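Local coordinates for protein 2-keto-3-deoxygluconate kinase (Thermotoga maritima, PDB 2AFB) that probably phosphorylates 2-keto-3-deoxygluconate at the expense of ATP, as a carbohydrate kinase of the pfkB family, at residues A[120-123]-A[124-127]; A[153-156]-A[157-160]; A[48-51]-A[52-56]; A[145-148]-A[149-153]. One frame throughout, in Å; residues are numbered along the deposited sequence.

Contact 1. Residues A[120-123]-A[124-127]; sequences SAIS and EAKR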
ATOM      1  N   SER A 120     -16.893  -8.671  24.788  1.00 26.68           N
ATOM      2  CA  SER A 120     -15.448  -8.635  24.915  1.00 26.11           C
ATOM      3  C   SER A 120     -15.028  -9.195  26.260  1.00 27.31           C
ATOM      4  O   SER A 120     -15.812  -9.199  27.227  1.00 24.79           O
ATOM      5  CB  SER A 120     -14.915  -7.179  24.813  1.00 27.66           C
ATOM      6  OG  SER A 120     -15.354  -6.388  25.935  1.00 27.10           O
ATOM      7  N   ALA A 121     -13.765  -9.630  26.324  1.00 25.37           N
ATOM      8  CA  ALA A 121     -13.219 -10.222  27.526  1.00 27.39           C
ATOM      9  C   ALA A 121     -13.345  -9.256  28.736  1.00 26.46           C
ATOM     10  O   ALA A 121     -13.665  -9.668  29.841  1.00 26.24           O
ATOM     11  CB  ALA A 121     -11.747 -10.629  27.268  1.00 27.55           C
ATOM     12  N   ILE A 122     -13.098  -7.971  28.529  1.00 24.05           N
ATOM     13  CA  ILE A 122     -13.210  -7.023  29.643  1.00 25.29           C
ATOM     14  C   ILE A 122     -14.669  -6.852  30.058  1.00 24.62           C
ATOM     15  O   ILE A 122     -14.954  -6.738  31.250  1.00 26.18           O
ATOM     16  CB  ILE A 122     -12.514  -5.645  29.339  1.00 28.84           C
ATOM     17  CG1 ILE A 122     -12.626  -4.654  30.503  1.00 26.95           C
ATOM     18  CG2 ILE A 122     -13.103  -4.959  28.105  1.00 31.78           C
ATOM     19  CD1 ILE A 122     -11.792  -5.005  31.666  1.00 27.34           C
ATOM     20  N   SER A 123     -15.583  -6.840  29.088  1.00 27.80           N
ATOM     21  CA  SER A 123     -17.007  -6.644  29.363  1.00 27.31           C
ATOM     22  C   SER A 123     -17.535  -7.717  30.300  1.00 25.86           C
ATOM     23  O   SER A 123     -18.357  -7.415  31.129  1.00 27.25           O
ATOM     24  CB  SER A 123     -17.856  -6.559  28.090  1.00 29.46           C
ATOM     25  OG  SER A 123     -18.110  -7.811  27.510  1.00 32.10           O
ATOM     26  N   GLU A 124     -16.979  -8.916  30.188  1.00 22.98           N
ATOM     27  CA  GLU A 124     -17.352 -10.091  30.948  1.00 28.75           C
ATOM     28  C   GLU A 124     -16.374 -10.345  32.113  1.00 27.78           C
ATOM     29  O   GLU A 124     -16.417 -11.407  32.760  1.00 26.73           O
ATOM     30  CB  GLU A 124     -17.341 -11.305  29.980  1.00 26.92           C
ATOM     31  CG  GLU A 124     -18.289 -11.100  28.814  1.00 34.44           C
ATOM     32  CD  GLU A 124     -18.512 -12.352  27.993  1.00 36.34           C
ATOM     33  OE1 GLU A 124     -17.624 -13.238  28.027  1.00 32.98           O
ATOM     34  OE2 GLU A 124     -19.578 -12.440  27.311  1.00 43.06           O
ATOM     35  N   ALA A 125     -15.492  -9.388  32.394  1.00 25.94           N
ATOM     36  CA  ALA A 125     -14.555  -9.564  33.516  1.00 27.20           C
ATOM     37  C   ALA A 125     -15.283  -9.649  34.888  1.00 28.65           C
ATOM     38  O   ALA A 125     -16.377  -9.079  35.095  1.00 28.13           O
ATOM     39  CB  ALA A 125     -13.514  -8.482  33.532  1.00 29.28           C
ATOM     40  N   LYS A 126     -14.648 -10.408  35.777  1.00 27.00           N
ATOM     41  CA  LYS A 126     -15.120 -10.679  37.102  1.00 28.27           C
ATOM     42  C   LYS A 126     -14.289  -9.901  38.116  1.00 28.61           C
ATOM     43  O   LYS A 126     -13.112  -9.554  37.881  1.00 26.43           O
ATOM     44  CB  LYS A 126     -15.007 -12.187  37.406  1.00 30.25           C
ATOM     45  CG  LYS A 126     -15.773 -13.107  36.482  1.00 35.39           C
ATOM     46  CD  LYS A 126     -17.166 -13.490  36.975  1.00 41.40           C
ATOM     47  N   ARG A 127     -14.886  -9.651  39.277  1.00 29.12           N
ATOM     48  CA  ARG A 127     -14.191  -8.887  40.292  1.00 28.73           C
ATOM     49  C   ARG A 127     -12.856  -9.545  40.676  1.00 29.90           C
ATOM     50  O   ARG A 127     -11.874  -8.845  40.935  1.00 30.85           O
ATOM     51  CB  ARG A 127     -15.101  -8.656  41.492  1.00 31.34           C
ATOM     52  CG  ARG A 127     -16.265  -7.671  41.195  1.00 25.36           C
ATOM     53  CD  ARG A 127     -17.263  -7.674  42.349  1.00 33.67           C
ATOM     54  NE  ARG A 127     -16.754  -7.006  43.550  1.00 30.96           N
ATOM     55  CZ  ARG A 127     -17.359  -7.025  44.733  1.00 40.73           C
ATOM     56  NH1 ARG A 127     -18.478  -7.722  44.929  1.00 29.68           N
ATOM     57  NH2 ARG A 127     -16.816  -6.383  45.749  1.00 40.27           N
TER
HETATM   58  O   HOH W   1     -18.535  -8.101  33.780  1.00 22.17           O
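Glu124 N reaches back to Ser120 O at 3.2 Å, closing a short irregular turn. That oxygen is gripped twice. The hydroxyl of Ser123 also serves it: OG donates to Ser120 O at 2.7 Å, in the carbonyl plane and on a lone pair. The first torsion of Ser123 (chi1 78°) makes this possible, because it sets OG between the backbone N and the carbonyl carbon, turned into the bend. The serines are tied a second time, since Ser123 N donates to Ser120 OG at 3.2 Å. This is an ST motif, and Glu20 also bonds that hydroxyl. A type I beta turn from Ile122 to Ala125 overlaps it. Its bond from Ala125 N to Ile122 O is 2.9 Å long, with the donor well above the carbonyl plane. Here the packing is apolar and buried: Ile122 CD1 lies 4.3 Å from Ala125 CB, and both side chains rest on strand 60-67. A water bridges Ser123 O and Ala125 O, donating to each at 2.7 Å.

The loose side belongs to Glu124, which is exposed. Its CG passes 3.5 Å from Ser123 OG, and the extended chain runs on past Ser120 to touch Asn95 and His119. The bend between strand 112-116 and helix 132-135 thus rests on hydroxyl, backbone and water hydrogen bonds, with no salt bridge across it.

Contact 2. Residues A[153-156]-A[157-160]; sequences KELP and LILE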
ATOM      1  N   LYS A 153     -21.490  -6.248  33.181  1.00 29.78           N
ATOM      2  CA  LYS A 153     -22.210  -6.495  34.408  1.00 31.96           C
ATOM      3  C   LYS A 153     -21.452  -6.175  35.697  1.00 30.26           C
ATOM      4  O   LYS A 153     -21.991  -5.524  36.579  1.00 28.84           O
ATOM      5  CB  LYS A 153     -22.658  -7.955  34.444  1.00 34.47           C
ATOM      6  CG  LYS A 153     -23.686  -8.250  35.516  1.00 37.93           C
ATOM      7  CD  LYS A 153     -24.322  -9.628  35.279  1.00 49.79           C
ATOM      8  CE  LYS A 153     -23.930 -10.654  36.348  1.00 56.60           C
ATOM      9  NZ  LYS A 153     -24.729 -10.441  37.583  1.00 48.64           N
ATOM     10  N   GLU A 154     -20.211  -6.624  35.798  1.00 30.54           N
ATOM     11  CA  GLU A 154     -19.445  -6.453  37.014  1.00 30.69           C
ATOM     12  C   GLU A 154     -18.622  -5.189  36.980  1.00 29.78           C
ATOM     13  O   GLU A 154     -17.927  -4.885  37.934  1.00 29.04           O
ATOM     14  CB  GLU A 154     -18.477  -7.629  37.204  1.00 31.49           C
ATOM     15  CG  GLU A 154     -19.138  -9.001  37.276  1.00 35.40           C
ATOM     16  CD  GLU A 154     -20.092  -9.103  38.430  1.00 46.82           C
ATOM     17  OE1 GLU A 154     -19.650  -9.045  39.613  1.00 52.24           O
ATOM     18  OE2 GLU A 154     -21.297  -9.205  38.137  1.00 52.19           O
ATOM     19  N   LEU A 155     -18.640  -4.452  35.888  1.00 29.50           N
ATOM     20  CA  LEU A 155     -17.650  -3.384  35.778  1.00 29.09           C
ATOM     21  C   LEU A 155     -17.844  -2.274  36.832  1.00 29.60           C
ATOM     22  O   LEU A 155     -16.866  -1.744  37.351  1.00 29.80           O
ATOM     23  CB  LEU A 155     -17.556  -2.857  34.354  1.00 31.98           C
ATOM     24  CG  LEU A 155     -16.677  -3.846  33.548  1.00 33.20           C
ATOM     25  CD1 LEU A 155     -17.065  -3.887  32.125  1.00 43.15           C
ATOM     26  CD2 LEU A 155     -15.182  -3.482  33.675  1.00 28.02           C
ATOM     27  N   PRO A 156     -19.105  -1.933  37.159  1.00 27.44           N
ATOM     28  CA  PRO A 156     -19.284  -0.932  38.220  1.00 27.50           C
ATOM     29  C   PRO A 156     -18.756  -1.399  39.559  1.00 26.69           C
ATOM     30  O   PRO A 156     -18.190  -0.620  40.292  1.00 29.99           O
ATOM     31  CB  PRO A 156     -20.792  -0.713  38.241  1.00 26.83           C
ATOM     32  CG  PRO A 156     -21.242  -1.082  36.838  1.00 28.99           C
ATOM     33  CD  PRO A 156     -20.387  -2.301  36.532  1.00 26.57           C
ATOM     34  N   LEU A 157     -18.918  -2.680  39.859  1.00 27.20           N
ATOM     35  CA  LEU A 157     -18.380  -3.221  41.080  1.00 29.48           C
ATOM     36  C   LEU A 157     -16.866  -3.290  41.044  1.00 25.31           C
ATOM     37  O   LEU A 157     -16.227  -3.062  42.055  1.00 24.74           O
ATOM     38  CB  LEU A 157     -18.981  -4.592  41.387  1.00 29.32           C
ATOM     39  CG  LEU A 157     -20.474  -4.666  41.724  1.00 40.84           C
ATOM     40  CD1 LEU A 157     -20.832  -6.076  42.205  1.00 45.97           C
ATOM     41  CD2 LEU A 157     -20.895  -3.660  42.801  1.00 47.86           C
ATOM     42  N   ILE A 158     -16.297  -3.647  39.901  1.00 25.64           N
ATOM     43  CA  ILE A 158     -14.845  -3.652  39.742  1.00 27.75           C
ATOM     44  C   ILE A 158     -14.232  -2.253  39.979  1.00 28.77           C
ATOM     45  O   ILE A 158     -13.178  -2.135  40.626  1.00 26.18           O
ATOM     46  CB  ILE A 158     -14.415  -4.161  38.359  1.00 29.33           C
ATOM     47  CG1 ILE A 158     -14.799  -5.627  38.210  1.00 30.81           C
ATOM     48  CG2 ILE A 158     -12.894  -3.989  38.194  1.00 30.06           C
ATOM     49  CD1 ILE A 158     -14.778  -6.188  36.806  1.00 29.11           C
ATOM     50  N   LEU A 159     -14.879  -1.210  39.447  1.00 30.22           N
ATOM     51  CA  LEU A 159     -14.390   0.164  39.679  1.00 30.74           C
ATOM     52  C   LEU A 159     -14.509   0.573  41.120  1.00 31.01           C
ATOM     53  O   LEU A 159     -13.620   1.234  41.652  1.00 26.83           O
ATOM     54  CB  LEU A 159     -15.105   1.202  38.813  1.00 27.07           C
ATOM     55  CG  LEU A 159     -14.262   1.470  37.583  1.00 43.28           C
ATOM     56  CD1 LEU A 159     -15.091   2.097  36.433  1.00 49.68           C
ATOM     57  CD2 LEU A 159     -13.050   2.335  38.027  1.00 46.57           C
ATOM     58  N   GLU A 160     -15.627   0.194  41.740  1.00 33.16           N
ATOM     59  CA  GLU A 160     -15.820   0.497  43.144  1.00 35.33           C
ATOM     60  C   GLU A 160     -14.762  -0.162  43.994  1.00 32.03           C
ATOM     61  O   GLU A 160     -14.285   0.451  44.956  1.00 29.69           O
ATOM     62  CB  GLU A 160     -17.207   0.078  43.623  1.00 33.41           C
ATOM     63  CG  GLU A 160     -17.587   0.782  44.919  1.00 45.03           C
ATOM     64  CD  GLU A 160     -19.011   0.510  45.356  1.00 42.90           C
ATOM     65  OE1 GLU A 160     -19.442   1.156  46.332  1.00 61.09           O
ATOM     66  OE2 GLU A 160     -19.692  -0.337  44.740  1.00 54.31           O
TER
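Ile158 folds its side chain back over the first turn of helix 155-169, against Glu154 and Leu155. Its CB sits 3.6 Å from Glu154 O. CG1 closes to 3.2 Å from the same Glu154 O, because it lies beside its own backbone N (chi1 -65°), and that N bonds to this oxygen. At the tip, CD1 is 4.0 Å from Glu154 CB on one flank. It also meets Leu155 CD2 at 4.2 Å, where the two side chains cross obliquely. Shortened to an alanine, this residue would probably leave a gap beside Leu155 CD2 and Phe18.

The backbone beneath is regular. Ile158 N donates to Glu154 O at 2.8 Å, and Leu159 N and Glu160 N repeat the bond to Leu155 O and Pro156 O. Pro156 has no N-H, which costs nothing in a first helical turn. On the outer side, Glu154 OE1 lies 4.1 Å from Leu157 CD1, and Glu154 makes a long salt bridge with Lys153.

Ile158 and Leu159 both pack on Phe18 of strand 14-18. Leu159 also covers Phe142 and Phe144 of strand 139-145. The helix is the crossover of a beta-alpha-beta unit that runs on into strand 172-176.

Contact 3. Residues A[48-51]-A[52-56]; sequences ANVA and AFLAQ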
ATOM      1  N   ALA A  48      -6.725   3.578  28.001  1.00 26.07           N
ATOM      2  CA  ALA A  48      -5.463   3.113  27.419  1.00 23.73           C
ATOM      3  C   ALA A  48      -4.681   4.272  26.830  1.00 24.41           C
ATOM      4  O   ALA A  48      -3.474   4.333  26.975  1.00 25.17           O
ATOM      5  CB  ALA A  48      -5.640   1.988  26.378  1.00 23.28           C
ATOM      6  N   ASN A  49      -5.381   5.180  26.179  1.00 23.74           N
ATOM      7  CA  ASN A  49      -4.772   6.318  25.543  1.00 25.47           C
ATOM      8  C   ASN A  49      -4.102   7.246  26.594  1.00 24.55           C
ATOM      9  O   ASN A  49      -3.009   7.801  26.373  1.00 28.79           O
ATOM     10  CB  ASN A  49      -5.802   7.095  24.741  1.00 22.42           C
ATOM     11  CG  ASN A  49      -6.499   6.275  23.624  1.00 30.44           C
ATOM     12  OD1 ASN A  49      -6.044   5.212  23.203  1.00 27.27           O
ATOM     13  ND2 ASN A  49      -7.619   6.814  23.139  1.00 24.39           N
ATOM     14  N   VAL A  50      -4.723   7.353  27.748  1.00 24.27           N
ATOM     15  CA  VAL A  50      -4.176   8.135  28.871  1.00 24.62           C
ATOM     16  C   VAL A  50      -2.886   7.504  29.367  1.00 20.21           C
ATOM     17  O   VAL A  50      -1.869   8.185  29.573  1.00 24.47           O
ATOM     18  CB  VAL A  50      -5.215   8.271  30.014  1.00 24.74           C
ATOM     19  CG1 VAL A  50      -4.599   8.979  31.235  1.00 25.38           C
ATOM     20  CG2 VAL A  50      -6.416   9.013  29.518  1.00 23.28           C
ATOM     21  N   ALA A  51      -2.905   6.199  29.543  1.00 22.11           N
ATOM     22  CA  ALA A  51      -1.716   5.484  29.976  1.00 22.76           C
ATOM     23  C   ALA A  51      -0.578   5.698  28.967  1.00 27.04           C
ATOM     24  O   ALA A  51       0.588   5.893  29.326  1.00 26.17           O
ATOM     25  CB  ALA A  51      -2.026   3.965  30.127  1.00 26.23           C
ATOM     26  N   ALA A  52      -0.919   5.693  27.681  1.00 27.82           N
ATOM     27  CA  ALA A  52       0.106   5.801  26.655  1.00 25.02           C
ATOM     28  C   ALA A  52       0.705   7.183  26.671  1.00 23.91           C
ATOM     29  O   ALA A  52       1.909   7.299  26.421  1.00 22.52           O
ATOM     30  CB  ALA A  52      -0.437   5.450  25.251  1.00 22.82           C
ATOM     31  N   PHE A  53      -0.116   8.198  26.965  1.00 20.13           N
ATOM     32  CA  PHE A  53       0.370   9.596  27.128  1.00 25.06           C
ATOM     33  C   PHE A  53       1.367   9.690  28.286  1.00 21.23           C
ATOM     34  O   PHE A  53       2.519  10.109  28.167  1.00 21.66           O
ATOM     35  CB  PHE A  53      -0.808  10.585  27.319  1.00 23.32           C
ATOM     36  CG  PHE A  53      -0.368  11.998  27.401  1.00 24.35           C
ATOM     37  CD1 PHE A  53       0.155  12.499  28.584  1.00 26.35           C
ATOM     38  CD2 PHE A  53      -0.361  12.802  26.279  1.00 25.62           C
ATOM     39  CE1 PHE A  53       0.666  13.759  28.661  1.00 25.65           C
ATOM     40  CE2 PHE A  53       0.141  14.075  26.358  1.00 26.06           C
ATOM     41  CZ  PHE A  53       0.658  14.556  27.554  1.00 28.62           C
ATOM     42  N   LEU A  54       0.924   9.225  29.425  1.00 24.85           N
ATOM     43  CA  LEU A  54       1.808   9.229  30.601  1.00 25.33           C
ATOM     44  C   LEU A  54       3.106   8.424  30.365  1.00 21.54           C
ATOM     45  O   LEU A  54       4.144   8.840  30.806  1.00 19.13           O
ATOM     46  CB  LEU A  54       1.045   8.758  31.856  1.00 19.59           C
ATOM     47  CG  LEU A  54      -0.094   9.743  32.156  1.00 24.76           C
ATOM     48  CD1 LEU A  54      -1.116   9.081  33.060  1.00 31.71           C
ATOM     49  CD2 LEU A  54       0.395  11.048  32.704  1.00 27.02           C
ATOM     50  N   ALA A  55       3.046   7.289  29.674  1.00 24.82           N
ATOM     51  CA  ALA A  55       4.277   6.585  29.328  1.00 24.80           C
ATOM     52  C   ALA A  55       5.164   7.418  28.381  1.00 24.27           C
ATOM     53  O   ALA A  55       6.366   7.476  28.568  1.00 27.05           O
ATOM     54  CB  ALA A  55       3.978   5.205  28.740  1.00 24.68           C
ATOM     55  N   GLN A  56       4.558   8.079  27.406  1.00 26.25           N
ATOM     56  CA  GLN A  56       5.281   8.924  26.467  1.00 27.57           C
ATOM     57  C   GLN A  56       5.977  10.100  27.206  1.00 28.32           C
ATOM     58  O   GLN A  56       7.019  10.548  26.817  1.00 30.71           O
ATOM     59  CB  GLN A  56       4.310   9.421  25.373  1.00 26.71           C
ATOM     60  CG  GLN A  56       3.973   8.340  24.267  1.00 30.78           C
ATOM     61  CD  GLN A  56       5.191   8.071  23.355  1.00 36.15           C
ATOM     62  OE1 GLN A  56       5.644   8.955  22.620  1.00 33.54           O
ATOM     63  NE2 GLN A  56       5.731   6.852  23.426  1.00 31.82           N
TER
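Ala52 N bonds to Ala48 O at 3.0 Å, one of four successive i to i+4 bonds that join 48-51 to 52-56. Phe53 N follows to Asn49 O, and Ala55 N to Ala51 O at 2.8 Å. Leu54 N to Val50 O is almost perfectly straight, with an N-H...O angle of 178°.

Above that bond lies the apolar side-chain pair of the contact. Val50 and Leu54 run side by side and point the same way, with Val50 CG1 3.9 Å from Leu54 CD1. Val50 CG1 is trans to its own backbone N (chi1 175°), which leans it along the helix toward Leu54. Leu54 CG also rests 3.5 Å from Val50 O. Both side chains press on Ile299 of helix 290-304. The ring of Phe53 leads away from the first segment to Ala297 and Val330. The small faces of Ala48 and Ala51 let Phe63 of strand 60-67 come close.

Asn49 is a buried polar residue in this mostly apolar stretch. Its OD1 accepts from Gly45 N, and its ND2 donates to Asp292 of a GAGD sequence, which in pfkB kinases belongs to the phosphoryl-transfer site. Both ends of the Asn49 amide are satisfied, and it probably helps to position Asp292.

Contact 4. Residues A[145-148]-A[149-153]; sequences SGIT and PPLGK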
ATOM      1  N   SER A 145     -12.615   6.345  33.274  1.00 24.49           N
ATOM      2  CA  SER A 145     -13.613   7.155  32.590  1.00 25.63           C
ATOM      3  C   SER A 145     -15.021   6.559  32.651  1.00 26.75           C
ATOM      4  O   SER A 145     -15.191   5.350  32.878  1.00 22.85           O
ATOM      5  CB  SER A 145     -13.214   7.389  31.151  1.00 24.07           C
ATOM      6  OG  SER A 145     -13.864   6.464  30.315  1.00 26.63           O
ATOM      7  N   GLY A 146     -16.030   7.405  32.421  1.00 30.80           N
ATOM      8  CA  GLY A 146     -17.453   6.966  32.422  1.00 28.06           C
ATOM      9  C   GLY A 146     -17.877   6.023  31.283  1.00 28.00           C
ATOM     10  O   GLY A 146     -19.001   5.503  31.243  1.00 30.21           O
ATOM     11  N   ILE A 147     -16.984   5.798  30.337  1.00 31.99           N
ATOM     12  CA  ILE A 147     -17.232   4.814  29.313  1.00 32.63           C
ATOM     13  C   ILE A 147     -17.298   3.420  29.923  1.00 32.71           C
ATOM     14  O   ILE A 147     -18.051   2.578  29.447  1.00 34.40           O
ATOM     15  CB  ILE A 147     -16.133   4.869  28.241  1.00 33.33           C
ATOM     16  CG1 ILE A 147     -16.426   6.027  27.290  1.00 38.41           C
ATOM     17  CG2 ILE A 147     -16.072   3.575  27.440  1.00 36.36           C
ATOM     18  CD1 ILE A 147     -15.217   6.584  26.671  1.00 44.92           C
ATOM     19  N   THR A 148     -16.532   3.172  30.979  1.00 29.73           N
ATOM     20  CA  THR A 148     -16.348   1.807  31.489  1.00 31.10           C
ATOM     21  C   THR A 148     -17.491   1.133  32.292  1.00 31.29           C
ATOM     22  O   THR A 148     -17.819   0.002  32.048  1.00 33.74           O
ATOM     23  CB  THR A 148     -15.043   1.759  32.284  1.00 29.53           C
ATOM     24  OG1 THR A 148     -14.000   2.166  31.401  1.00 31.06           O
ATOM     25  CG2 THR A 148     -14.750   0.343  32.729  1.00 37.35           C
ATOM     26  N   PRO A 149     -18.090   1.826  33.271  1.00 30.57           N
ATOM     27  CA  PRO A 149     -19.123   1.158  34.041  1.00 30.38           C
ATOM     28  C   PRO A 149     -20.197   0.463  33.193  1.00 26.52           C
ATOM     29  O   PRO A 149     -20.537  -0.677  33.478  1.00 28.68           O
ATOM     30  CB  PRO A 149     -19.717   2.292  34.904  1.00 30.74           C
ATOM     31  CG  PRO A 149     -18.551   3.230  35.113  1.00 30.31           C
ATOM     32  CD  PRO A 149     -17.832   3.196  33.755  1.00 35.73           C
ATOM     33  N   PRO A 150     -20.731   1.140  32.159  1.00 25.88           N
ATOM     34  CA  PRO A 150     -21.806   0.497  31.412  1.00 26.92           C
ATOM     35  C   PRO A 150     -21.365  -0.602  30.462  1.00 29.50           C
ATOM     36  O   PRO A 150     -22.207  -1.179  29.804  1.00 31.00           O
ATOM     37  CB  PRO A 150     -22.425   1.648  30.623  1.00 27.42           C
ATOM     38  CG  PRO A 150     -21.373   2.693  30.536  1.00 27.77           C
ATOM     39  CD  PRO A 150     -20.368   2.457  31.590  1.00 25.81           C
ATOM     40  N   LEU A 151     -20.073  -0.900  30.351  1.00 30.75           N
ATOM     41  CA  LEU A 151     -19.669  -1.919  29.358  1.00 30.66           C
ATOM     42  C   LEU A 151     -20.099  -3.322  29.715  1.00 30.53           C
ATOM     43  O   LEU A 151     -20.351  -4.126  28.825  1.00 33.56           O
ATOM     44  CB  LEU A 151     -18.169  -1.918  29.126  1.00 28.75           C
ATOM     45  CG  LEU A 151     -17.675  -0.592  28.588  1.00 28.01           C
ATOM     46  CD1 LEU A 151     -16.157  -0.579  28.491  1.00 37.58           C
ATOM     47  CD2 LEU A 151     -18.363  -0.300  27.250  1.00 29.67           C
ATOM     48  N   GLY A 152     -20.170  -3.633  30.989  1.00 30.65           N
ATOM     49  CA  GLY A 152     -20.592  -4.955  31.409  1.00 30.24           C
ATOM     50  C   GLY A 152     -21.040  -5.052  32.841  1.00 30.70           C
ATOM     51  O   GLY A 152     -20.949  -4.102  33.622  1.00 31.70           O
ATOM     52  N   LYS A 153     -21.490  -6.248  33.181  1.00 29.78           N
ATOM     53  CA  LYS A 153     -22.210  -6.495  34.408  1.00 31.96           C
ATOM     54  C   LYS A 153     -21.452  -6.175  35.697  1.00 30.26           C
ATOM     55  O   LYS A 153     -21.991  -5.524  36.579  1.00 28.84           O
ATOM     56  CB  LYS A 153     -22.658  -7.955  34.444  1.00 34.47           C
ATOM     57  CG  LYS A 153     -23.686  -8.250  35.516  1.00 37.93           C
ATOM     58  CD  LYS A 153     -24.322  -9.628  35.279  1.00 49.79           C
ATOM     59  CE  LYS A 153     -23.930 -10.654  36.348  1.00 56.60           C
ATOM     60  NZ  LYS A 153     -24.729 -10.441  37.583  1.00 48.64           N
TER
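Thr148 O accepts from Leu151 N at 3.0 Å, just after a type I beta turn from Ser145 to Thr148. The donor stands 52° out of the carbonyl plane, not on a lone pair.

Leu151 folds back over Ile147 and Thr148. Its CG lies beside the backbone N (chi1 -61°), which turns the branch over the preceding residues. CG is 3.3 Å from Ile147 O, and CD2 approaches the same oxygen. CD1 reaches 3.8 Å from Thr148 CA and also touches Ile147 CG2 at 4.3 Å. An aspartate in its place would probably lose this apolar cover and set a charge near Ile147 O and Glu20.

The two prolines stiffen the bend and have no N-H to offer. Pro150 CD comes to 3.2 Å from Ile147 O. Pro149 CD lies a tight 3.5 Å from Thr148 CB, as neighbours in the chain. Pro149 also packs on Val192 and Met193 of helix 186-196.

Ser145 OG accepts from Ile147 N at 3.2 Å, an ST turn. The hydroxyls of Ser145 and Thr148 both bond to Glu47 OE2, so one carboxylate oxygen holds the two ends of the turn.

This loop leaves the C-terminal end of parallel strand 139-145 and leads into helix 155-169. In ribokinase-like alpha/beta folds the active-site cleft lies along that edge of the central sheet, and the position of this loop is consistent with it.

Contacts 1, 2 and 4 form one cluster. Contacts 2 and 4 have centres 8 Å apart and share Lys153, where loop runs into helix. Contact 1 packs on both, with Ala125 O 3.3 Å from Glu154 CB and Ser123 CB 3.6 Å from Leu151 O. Contact 3 stands apart, its nearest atoms about 7 Å from contact 4, yet Glu47 of its helix bonds to the contact 4 turn. Contact 3 reaches Asp292 through Asn49; the contact 4 loop lies at the sheet edge where such kinases have their cleft. A nickel ion lies about 10 Å from the Ala52 side chain. A nickel site of His12, probably a tag residue, and Asp60 is no evidence of the active site.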